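Local coordinates for protein nitrite oxidoreductase subunit A (PDB 7B04) that is the A subunit of a molybdenum-containing enzyme of the molybdopterin oxidoreductase family, holding a molybdenum atom, an iron/sulfur cluster and two MD1 ligands, at residues P715-W720 with A799-R804; S99-N104 with K781-E786; A568-A573 with I708-S713; D290-D295 with Y806-F811. All coordinates share one frame; numbering follows the deposited sequence.

The four contacts lie on the same side of the chain's centre. Interaction 1 joins strands 716-720 and 798-800 of a three-stranded antiparallel sheet, and interaction 3 reaches the sheet's other outer strand, 707-709, its centre about 9 Å from that of interaction 1. Interaction 2 is centred about 8 Å from interaction 1; the centre of interaction 4 is about 13 Å from that of interaction 1 and about 14 Å from that of interaction 3. Along the chain, interaction 3 closes before interaction 1 opens, both are nested inside the loop closed by interaction 4, and interaction 2 crosses interactions 1 and 4. Sequence-distant segments thus meet around the small sheet, near subunit B.

Interaction 1 (P715-W720 with A799-R804); sequences PFIQIW and AMLLFR
I717 and A799 form an antiparallel hydrogen-bonded pair: I717 N donates to A799 O at 2.7 Å, and A799 N returns a bond to I717 O at 3.2 Å. The next pair, F716 with M800, is a non-hydrogen-bonded one. Beyond it the ladder is carried on by L801, whose N meets P715 O at 3.2 Å.

Two apolar groups fill in round this ladder. On one face F716 and M800 run side by side in the same direction, and CG of M800 comes to the edge of the ring, 4.1 Å from F716 CD1. The sulfur follows the same course in a Met-aromatic contact, M800 SD lying 5.4 Å from the F716 ring centroid and 84° off the ring normal. The neighbouring P715 lays its CD over a face of that ring. On the I717 face the approach is different. CG1 of I717 stands anti to the carbonyl carbon (chi1 -64°) and the chain then runs on extended, which carries I717 CD1 to 3.6 Å from L801 CB.

F716 is held further by edge-to-face stacks with W110 and Y98, and its side chain lies about 10 Å from the iron/sulfur cluster. Strand 716-720 is the middle strand of its three-stranded antiparallel sheet, between 707-709, where I717 packs on I708, and 798-800, where A799 touches I788 of helix 785-788.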
# COMPACT_ATOMS: atom_id res chain seq x y z
N PRO B 715 12.04 -18.01 4.33
CA PRO B 715 13.11 -18.91 3.97
C PRO B 715 13.12 -19.33 2.50
O PRO B 715 13.90 -20.11 2.15
CB PRO B 715 12.74 -20.13 4.80
CG PRO B 715 11.25 -20.10 4.84
CD PRO B 715 10.91 -18.64 4.97
N PHE B 716 12.19 -18.81 1.71
CA PHE B 716 12.02 -19.22 0.30
C PHE B 716 13.01 -18.60 -0.66
O PHE B 716 13.46 -17.50 -0.50
CB PHE B 716 10.65 -18.81 -0.20
CG PHE B 716 9.58 -19.03 0.81
CD1 PHE B 716 9.65 -20.10 1.67
CD2 PHE B 716 8.52 -18.15 0.92
CE1 PHE B 716 8.67 -20.30 2.61
CE2 PHE B 716 7.54 -18.35 1.87
CZ PHE B 716 7.62 -19.43 2.70
N ILE B 717 13.23 -19.37 -1.71
CA ILE B 717 14.03 -19.05 -2.88
C ILE B 717 13.08 -18.98 -4.07
O ILE B 717 12.25 -19.87 -4.26
CB ILE B 717 15.13 -20.10 -3.13
CG1 ILE B 717 16.13 -20.12 -1.98
CG2 ILE B 717 15.83 -19.83 -4.45
CD1 ILE B 717 17.07 -21.29 -2.05
N GLN B 718 13.20 -17.92 -4.87
CA GLN B 718 12.39 -17.75 -6.07
C GLN B 718 13.32 -17.49 -7.24
O GLN B 718 14.12 -16.53 -7.20
CB GLN B 718 11.37 -16.61 -5.91
CG GLN B 718 10.76 -16.48 -4.51
CD GLN B 718 9.37 -17.10 -4.39
OE1 GLN B 718 8.85 -17.69 -5.33
NE2 GLN B 718 8.77 -16.94 -3.21
N ILE B 719 13.22 -18.32 -8.28
CA ILE B 719 13.94 -18.13 -9.54
C ILE B 719 12.90 -18.01 -10.64
O ILE B 719 11.97 -18.83 -10.72
CB ILE B 719 14.91 -19.29 -9.85
CG1 ILE B 719 15.80 -19.61 -8.65
CG2 ILE B 719 15.78 -18.93 -11.03
CD1 ILE B 719 16.95 -20.57 -8.97
N TRP B 720 13.02 -16.97 -11.46
CA TRP B 720 12.02 -16.71 -12.49
C TRP B 720 12.66 -16.06 -13.70
O TRP B 720 13.80 -15.57 -13.66
CB TRP B 720 10.88 -15.86 -11.93
CG TRP B 720 11.19 -14.42 -11.84
CD1 TRP B 720 10.75 -13.44 -12.67
CD2 TRP B 720 11.99 -13.77 -10.84
NE1 TRP B 720 11.22 -12.22 -12.26
CE2 TRP B 720 11.99 -12.40 -11.14
CE3 TRP B 720 12.72 -14.22 -9.74
CZ2 TRP B 720 12.68 -11.47 -10.37
CZ3 TRP B 720 13.40 -13.29 -8.97
CH2 TRP B 720 13.38 -11.93 -9.29
N ALA B 799 12.27 -23.02 -3.93
CA ALA B 799 12.89 -23.95 -3.01
C ALA B 799 13.10 -23.19 -1.70
O ALA B 799 12.79 -22.00 -1.60
CB ALA B 799 14.20 -24.51 -3.56
N MET B 800 13.63 -23.88 -0.69
CA MET B 800 13.92 -23.25 0.59
C MET B 800 15.40 -23.35 0.89
O MET B 800 15.97 -24.45 0.90
CB MET B 800 13.10 -23.89 1.72
CG MET B 800 11.60 -23.68 1.61
SD MET B 800 10.73 -23.96 3.17
CE MET B 800 10.95 -25.72 3.37
N LEU B 801 16.03 -22.20 1.13
CA LEU B 801 17.44 -22.18 1.50
C LEU B 801 17.64 -22.83 2.87
O LEU B 801 16.72 -22.89 3.70
CB LEU B 801 17.98 -20.74 1.44
CG LEU B 801 17.08 -19.64 2.01
CD1 LEU B 801 17.05 -19.81 3.47
CD2 LEU B 801 17.56 -18.24 1.67
N LEU B 802 18.85 -23.34 3.09
CA LEU B 802 19.16 -24.19 4.24
C LEU B 802 19.82 -23.40 5.37
O LEU B 802 21.02 -23.13 5.33
CB LEU B 802 20.05 -25.35 3.78
CG LEU B 802 19.51 -26.02 2.51
CD1 LEU B 802 20.49 -27.06 1.97
CD2 LEU B 802 18.13 -26.64 2.74
N PHE B 803 19.01 -22.96 6.34
CA PHE B 803 19.44 -22.55 7.67
C PHE B 803 19.40 -23.78 8.58
O PHE B 803 19.04 -24.88 8.15
CB PHE B 803 18.56 -21.44 8.24
CG PHE B 803 18.52 -20.19 7.41
CD1 PHE B 803 19.68 -19.51 7.09
CD2 PHE B 803 17.31 -19.70 6.99
CE1 PHE B 803 19.61 -18.36 6.32
CE2 PHE B 803 17.23 -18.55 6.25
CZ PHE B 803 18.38 -17.89 5.90
N ARG B 804 19.75 -23.56 9.84
CA ARG B 804 19.65 -24.63 10.84
C ARG B 804 18.19 -24.91 11.18
O ARG B 804 17.89 -26.04 11.45
CB ARG B 804 20.60 -24.47 12.03
CG ARG B 804 21.44 -25.72 12.23
CD ARG B 804 22.59 -25.56 13.18
NE ARG B 804 22.45 -26.46 14.30
CZ ARG B 804 22.34 -27.76 14.20
NH1 ARG B 804 22.20 -28.49 15.29
NH2 ARG B 804 22.38 -28.33 13.01

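Interaction 2 (S99-N104 with K781-E786)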
# COMPACT_ATOMS: atom_id res chain seq x y z
N SER B 99 9.47 -26.60 -0.36
CA SER B 99 10.26 -27.62 0.33
C SER B 99 11.74 -27.38 0.04
O SER B 99 12.09 -26.58 -0.83
CB SER B 99 9.81 -29.02 -0.07
OG SER B 99 10.16 -29.29 -1.41
N ASP B 100 12.59 -28.09 0.77
CA ASP B 100 14.05 -27.98 0.62
C ASP B 100 14.61 -29.31 0.13
O ASP B 100 13.87 -30.27 0.04
CB ASP B 100 14.68 -27.53 1.93
CG ASP B 100 14.51 -28.53 3.04
OD1 ASP B 100 14.20 -28.12 4.13
OD2 ASP B 100 14.74 -29.69 2.79
N LEU B 101 15.93 -29.39 0.06
CA LEU B 101 16.67 -30.58 -0.40
C LEU B 101 16.35 -31.75 0.52
O LEU B 101 16.21 -32.85 0.02
CB LEU B 101 18.16 -30.29 -0.21
CG LEU B 101 18.87 -29.58 -1.33
CD1 LEU B 101 20.11 -28.93 -0.80
CD2 LEU B 101 19.26 -30.55 -2.41
N TYR B 102 16.29 -31.51 1.82
CA TYR B 102 16.10 -32.60 2.79
C TYR B 102 14.68 -33.14 2.77
O TYR B 102 14.45 -34.15 3.41
CB TYR B 102 16.50 -32.11 4.18
CG TYR B 102 17.96 -31.75 4.27
CD1 TYR B 102 18.91 -32.71 4.50
CD2 TYR B 102 18.37 -30.45 4.10
CE1 TYR B 102 20.25 -32.37 4.57
CE2 TYR B 102 19.70 -30.10 4.17
CZ TYR B 102 20.64 -31.06 4.41
OH TYR B 102 21.95 -30.71 4.46
N GLY B 103 13.77 -32.43 2.13
CA GLY B 103 12.37 -32.88 2.07
C GLY B 103 11.49 -32.19 3.07
O GLY B 103 10.34 -32.54 3.16
N ASN B 104 12.04 -31.25 3.82
CA ASN B 104 11.23 -30.50 4.80
C ASN B 104 10.32 -29.57 4.01
O ASN B 104 10.74 -29.06 3.00
CB ASN B 104 12.11 -29.84 5.84
CG ASN B 104 13.01 -30.86 6.49
OD1 ASN B 104 12.56 -31.93 6.85
ND2 ASN B 104 14.28 -30.54 6.62
N LYS B 781 24.18 -24.61 -1.33
CA LYS B 781 24.93 -25.66 -2.01
C LYS B 781 24.13 -26.95 -2.00
O LYS B 781 23.61 -27.37 -0.97
CB LYS B 781 26.30 -25.89 -1.37
CG LYS B 781 27.14 -26.89 -2.17
CD LYS B 781 28.44 -27.28 -1.50
CE LYS B 781 29.64 -26.93 -2.37
NZ LYS B 781 29.81 -25.47 -2.49
N GLY B 782 24.01 -27.58 -3.17
CA GLY B 782 23.15 -28.72 -3.37
C GLY B 782 21.96 -28.40 -4.24
O GLY B 782 21.39 -29.30 -4.86
N TYR B 783 21.57 -27.13 -4.30
CA TYR B 783 20.50 -26.66 -5.16
C TYR B 783 21.05 -26.36 -6.54
O TYR B 783 22.19 -25.90 -6.68
CB TYR B 783 19.84 -25.41 -4.60
CG TYR B 783 18.89 -25.66 -3.48
CD1 TYR B 783 17.78 -26.48 -3.65
CD2 TYR B 783 19.09 -25.09 -2.24
CE1 TYR B 783 16.90 -26.71 -2.62
CE2 TYR B 783 18.23 -25.31 -1.20
CZ TYR B 783 17.14 -26.12 -1.39
OH TYR B 783 16.30 -26.32 -0.34
N THR B 784 20.25 -26.63 -7.55
CA THR B 784 20.61 -26.31 -8.91
C THR B 784 19.57 -25.35 -9.47
O THR B 784 18.38 -25.47 -9.16
CB THR B 784 20.69 -27.61 -9.73
OG1 THR B 784 21.94 -28.26 -9.48
CG2 THR B 784 20.58 -27.34 -11.21
N CYS B 785 20.03 -24.36 -10.25
CA CYS B 785 19.09 -23.41 -10.86
C CYS B 785 18.10 -24.12 -11.76
O CYS B 785 16.89 -23.84 -11.73
CB CYS B 785 19.87 -22.35 -11.66
SG CYS B 785 18.86 -21.43 -12.83
N GLU B 786 18.60 -25.06 -12.55
CA GLU B 786 17.77 -25.85 -13.45
C GLU B 786 16.75 -26.69 -12.68
O GLU B 786 15.58 -26.78 -13.08
CB GLU B 786 18.71 -26.67 -14.34
CG GLU B 786 19.81 -25.71 -14.88
CD GLU B 786 21.23 -26.26 -14.82
OE1 GLU B 786 21.42 -27.39 -14.33
OE2 GLU B 786 22.17 -25.53 -15.21
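Both L101 (chi1 -87°) and Y783 (chi1 -78°) turn CG anti to the carbonyl carbon, and these torsions bring the leucine branch point over a face of the tyrosine ring. L101 CG sits 3.9 Å from the ring centroid of Y783, close to the ring normal, as a CH-pi contact displaced toward the CE1 side. Beyond the branch the two methyls reach backbone: L101 CD2 comes within 3.5 Å of G782 O, while L101 CD1 lies 3.8 Å from K781 O.

The phenol end of Y783 reaches the start of a type I beta turn running from D100 to G103. CA of D100 lies at the edge of the ring, near its plane. A weak hydrogen bond from L101 N to Y783 OH, 3.1 Å long, is modelled there, but the hydroxyl is placed too near another atom for its position to be trusted. The turn itself is tied together by the D100 carboxylate. D100 OD2 accepts from N104 N at 3.3 Å, the donor lying above the carboxylate plane, and more weakly from the N-H groups of Y102 and G103.

Outward from this loop, Y102 OH is hydrogen-bonded to H406 NE2 of subunit B. Y783 also meets Y793 edge-to-face and packs on L774 of helix 767-774, and L802 touches both L101 and Y783.

Interaction 3 (A568-A573 with I708-S713); sequences AGNFQA and ITNSCS
The N570 and N710 side chains pass antiparallel, their amide planes nearly perpendicular (87°). N570 ND2 thereby passes 3.7 Å from N710 CB and goes on to S711 O, to which it gives a weak hydrogen bond of 3.5 Å.

F571, next along the chain, addresses the same segment differently. Its CG is anti to the carbonyl carbon (chi1 -58°), which sends the ring toward I708 and N710 from the centre of an inverse gamma turn. The ring and the N710 amide meet aslant, their planes 40° apart. I708 runs antiparallel to the F571 side chain, its CG1 in the ring plane at the edge, 3.9 Å from F571 CZ. All five touching residues are buried, and I708 also packs on I717 and I719 of the adjacent strand.

Further along the chain, S711 OG accepts from S713 N at 3.1 Å in a nearly straight bond, forming an ST turn, and is also hydrogen-bonded to T72 O. The turn comes after strand 707-709, an outer strand of the three-stranded sheet, and the S711 side chain lies about 9 Å from both the iron/sulfur cluster and an MD1 ligand, within the molybdopterin oxidoreductase fold.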
# COMPACT_ATOMS: atom_id res chain seq x y z
N ALA B 568 22.26 -10.21 1.50
CA ALA B 568 23.16 -10.80 0.52
C ALA B 568 24.05 -11.86 1.15
O ALA B 568 24.70 -12.61 0.42
CB ALA B 568 24.02 -9.71 -0.13
N GLY B 569 24.09 -11.93 2.48
CA GLY B 569 24.78 -12.97 3.20
C GLY B 569 24.07 -14.31 3.19
O GLY B 569 24.57 -15.25 3.81
N ASN B 570 22.93 -14.41 2.51
CA ASN B 570 22.31 -15.71 2.30
C ASN B 570 23.21 -16.60 1.45
O ASN B 570 23.24 -17.82 1.64
CB ASN B 570 20.94 -15.55 1.64
CG ASN B 570 19.85 -15.24 2.64
OD1 ASN B 570 19.78 -15.86 3.70
ND2 ASN B 570 19.00 -14.28 2.31
N PHE B 571 23.95 -16.00 0.51
CA PHE B 571 25.00 -16.71 -0.22
C PHE B 571 26.25 -16.70 0.66
O PHE B 571 27.27 -16.08 0.37
CB PHE B 571 25.24 -16.07 -1.58
CG PHE B 571 24.01 -16.02 -2.45
CD1 PHE B 571 23.68 -17.08 -3.28
CD2 PHE B 571 23.18 -14.91 -2.43
CE1 PHE B 571 22.55 -17.03 -4.08
CE2 PHE B 571 22.05 -14.86 -3.23
CZ PHE B 571 21.74 -15.92 -4.05
N GLN B 572 26.13 -17.43 1.77
CA GLN B 572 27.09 -17.35 2.87
C GLN B 572 28.32 -18.18 2.56
O GLN B 572 28.22 -19.36 2.21
CB GLN B 572 26.42 -17.83 4.16
CG GLN B 572 27.25 -17.72 5.42
CD GLN B 572 27.57 -16.28 5.78
OE1 GLN B 572 28.74 -15.89 5.83
NE2 GLN B 572 26.54 -15.48 6.02
N ALA B 573 29.49 -17.56 2.68
CA ALA B 573 30.76 -18.22 2.39
C ALA B 573 31.31 -18.92 3.62
O ALA B 573 31.19 -18.42 4.75
CB ALA B 573 31.78 -17.20 1.87
N ILE B 708 17.67 -14.77 -9.74
CA ILE B 708 17.65 -15.39 -8.42
C ILE B 708 17.40 -14.32 -7.37
O ILE B 708 17.91 -13.20 -7.49
CB ILE B 708 18.97 -16.14 -8.14
CG1 ILE B 708 19.01 -16.68 -6.71
CG2 ILE B 708 20.16 -15.24 -8.42
CD1 ILE B 708 17.99 -17.74 -6.43
N THR B 709 16.60 -14.65 -6.36
CA THR B 709 16.38 -13.75 -5.24
C THR B 709 16.11 -14.57 -3.98
O THR B 709 15.70 -15.73 -4.04
CB THR B 709 15.21 -12.79 -5.48
OG1 THR B 709 15.07 -11.93 -4.34
CG2 THR B 709 13.92 -13.55 -5.66
N ASN B 710 16.33 -13.92 -2.83
CA ASN B 710 16.04 -14.49 -1.52
C ASN B 710 15.44 -13.40 -0.67
O ASN B 710 15.25 -12.26 -1.12
CB ASN B 710 17.31 -15.04 -0.84
CG ASN B 710 18.13 -15.93 -1.74
OD1 ASN B 710 17.61 -16.81 -2.42
ND2 ASN B 710 19.44 -15.71 -1.73
N SER B 711 15.10 -13.74 0.57
CA SER B 711 14.56 -12.75 1.50
C SER B 711 15.10 -13.00 2.89
O SER B 711 15.66 -14.06 3.19
CB SER B 711 13.03 -12.76 1.50
OG SER B 711 12.51 -11.88 2.48
N CYS B 712 14.95 -11.99 3.74
CA CYS B 712 15.32 -12.08 5.15
C CYS B 712 14.12 -12.29 6.06
O CYS B 712 14.31 -12.46 7.27
CB CYS B 712 16.08 -10.82 5.56
SG CYS B 712 15.10 -9.30 5.46
N SER B 713 12.92 -12.20 5.49
CA SER B 713 11.69 -12.39 6.29
C SER B 713 11.05 -13.74 5.97
O SER B 713 10.08 -14.10 6.62
CB SER B 713 10.74 -11.28 6.06
OG SER B 713 10.51 -11.12 4.68

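Interaction 4 (D290-D295 with Y806-F811); sequences DVDMND and YPRHPF
D290, D292 and R808 form a salt-bridge network between two loops that run antiparallel past one another, with D292 also opening a type I beta turn that runs to D295. Of the ionic contacts, the D290 one is the shorter: R808 NH1 lies 3.0 Å from D290 OD1 and meets it from above the carboxylate plane, while OD1 is itself tilted out of the guanidinium plane. R808 reaches it with an extended start, CG anti to the backbone N, followed by a bend at chi3 (53°). The second bridge, D292 OD1 to R808 NH2, is long at 3.7 Å, and its two planar groups stand steeply to each other, 77° apart. D290 has further partners, K567 at OD1 and Y566 OH at OD2, so its buried charge is probably shared among several donors.

Hydrogen bonds reinforce this pairing through the backbone. D292 N donates to R808 O at 3.2 Å, while R808 N returns to D292 OD2 at 2.9 Å from above the carboxylate plane. D292 is thus bonded to the R808 backbone through both its own N-H and its side chain. R808 NH1 adds a weak bond to D290 O. Y806 OH is hydrogen-bonded to W110 NE1 and to E397 of subunit B.

Packing contacts centre on V291, while at the turn end D295 CB packs against P807 CB. V291 CG1 lies 3.6 Å from P810 CD and also approaches the H809 imidazole in the ring plane, at the edge, where V291 CG1 is 3.4 Å from H809 ND1.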
# COMPACT_ATOMS: atom_id res chain seq x y z
N ASP B 290 17.14 -10.77 12.65
CA ASP B 290 15.76 -10.85 12.17
C ASP B 290 15.35 -12.31 12.12
O ASP B 290 16.15 -13.21 12.37
CB ASP B 290 15.60 -10.15 10.82
CG ASP B 290 16.57 -10.68 9.78
OD1 ASP B 290 17.40 -11.55 10.11
OD2 ASP B 290 16.50 -10.21 8.62
N VAL B 291 14.08 -12.56 11.78
CA VAL B 291 13.51 -13.90 11.86
C VAL B 291 12.65 -14.19 10.64
O VAL B 291 12.16 -13.27 9.97
CB VAL B 291 12.65 -14.10 13.13
CG1 VAL B 291 13.50 -13.97 14.38
CG2 VAL B 291 11.50 -13.11 13.17
N ASP B 292 12.48 -15.48 10.33
CA ASP B 292 11.39 -15.89 9.47
C ASP B 292 10.09 -15.61 10.22
O ASP B 292 9.85 -16.20 11.28
CB ASP B 292 11.49 -17.37 9.10
CG ASP B 292 12.68 -17.67 8.22
OD1 ASP B 292 13.11 -16.78 7.46
OD2 ASP B 292 13.19 -18.81 8.29
N MET B 293 9.26 -14.72 9.68
CA MET B 293 8.15 -14.16 10.45
C MET B 293 7.07 -15.17 10.83
O MET B 293 6.16 -14.81 11.56
CB MET B 293 7.55 -12.96 9.72
CG MET B 293 8.61 -12.04 9.16
SD MET B 293 7.97 -10.52 8.44
CE MET B 293 7.05 -9.85 9.83
N ASN B 294 7.09 -16.40 10.32
CA ASN B 294 6.19 -17.37 10.93
C ASN B 294 6.56 -17.60 12.40
O ASN B 294 5.71 -17.99 13.21
CB ASN B 294 6.15 -18.68 10.14
CG ASN B 294 7.50 -19.33 10.00
OD1 ASN B 294 8.52 -18.79 10.43
ND2 ASN B 294 7.52 -20.50 9.38
N ASP B 295 7.84 -17.36 12.75
CA ASP B 295 8.30 -17.55 14.12
C ASP B 295 7.67 -16.54 15.08
O ASP B 295 7.42 -16.88 16.24
CB ASP B 295 9.83 -17.43 14.14
CG ASP B 295 10.47 -17.80 15.48
OD1 ASP B 295 9.81 -17.74 16.54
OD2 ASP B 295 11.67 -18.14 15.47
N TYR B 806 13.85 -24.31 10.30
CA TYR B 806 12.84 -23.80 9.37
C TYR B 806 12.35 -22.43 9.81
O TYR B 806 12.46 -21.49 9.02
CB TYR B 806 11.67 -24.81 9.24
CG TYR B 806 10.36 -24.20 8.73
CD1 TYR B 806 10.32 -23.50 7.54
CD2 TYR B 806 9.18 -24.33 9.46
CE1 TYR B 806 9.13 -22.94 7.07
CE2 TYR B 806 7.98 -23.78 8.99
CZ TYR B 806 7.96 -23.08 7.80
OH TYR B 806 6.78 -22.53 7.33
N PRO B 807 11.86 -22.24 11.04
CA PRO B 807 11.73 -20.86 11.53
C PRO B 807 13.12 -20.35 11.87
O PRO B 807 13.56 -20.53 13.01
CB PRO B 807 10.84 -21.00 12.78
CG PRO B 807 10.29 -22.40 12.72
CD PRO B 807 11.38 -23.18 12.06
N ARG B 808 13.83 -19.76 10.90
CA ARG B 808 15.17 -19.29 11.20
C ARG B 808 15.12 -18.27 12.32
O ARG B 808 14.50 -17.21 12.19
CB ARG B 808 15.85 -18.67 9.98
CG ARG B 808 17.12 -17.91 10.41
CD ARG B 808 17.80 -17.16 9.29
NE ARG B 808 16.90 -16.25 8.58
CZ ARG B 808 16.59 -15.03 9.00
NH1 ARG B 808 17.12 -14.55 10.12
NH2 ARG B 808 15.76 -14.28 8.28
N HIS B 809 15.77 -18.61 13.42
CA HIS B 809 15.86 -17.75 14.59
C HIS B 809 17.33 -17.48 14.86
O HIS B 809 18.11 -18.43 15.03
CB HIS B 809 15.20 -18.43 15.78
CG HIS B 809 14.95 -17.50 16.92
ND1 HIS B 809 14.60 -16.18 16.74
CD2 HIS B 809 15.00 -17.70 18.26
CE1 HIS B 809 14.44 -15.61 17.92
NE2 HIS B 809 14.68 -16.51 18.86
N PRO B 810 17.76 -16.22 14.92
CA PRO B 810 19.18 -15.93 15.13
C PRO B 810 19.63 -16.35 16.53
O PRO B 810 18.89 -16.22 17.50
CB PRO B 810 19.27 -14.41 14.94
CG PRO B 810 17.90 -13.92 15.24
CD PRO B 810 16.96 -14.99 14.78
N PHE B 811 20.85 -16.89 16.60
CA PHE B 811 21.51 -17.30 17.84
C PHE B 811 20.87 -18.53 18.46
O PHE B 811 21.09 -18.80 19.65
CB PHE B 811 21.56 -16.16 18.86
CG PHE B 811 21.91 -14.83 18.28
CD1 PHE B 811 23.11 -14.65 17.60
CD2 PHE B 811 21.05 -13.75 18.41
CE1 PHE B 811 23.43 -13.43 17.06
CE2 PHE B 811 21.38 -12.53 17.87
CZ PHE B 811 22.57 -12.37 17.19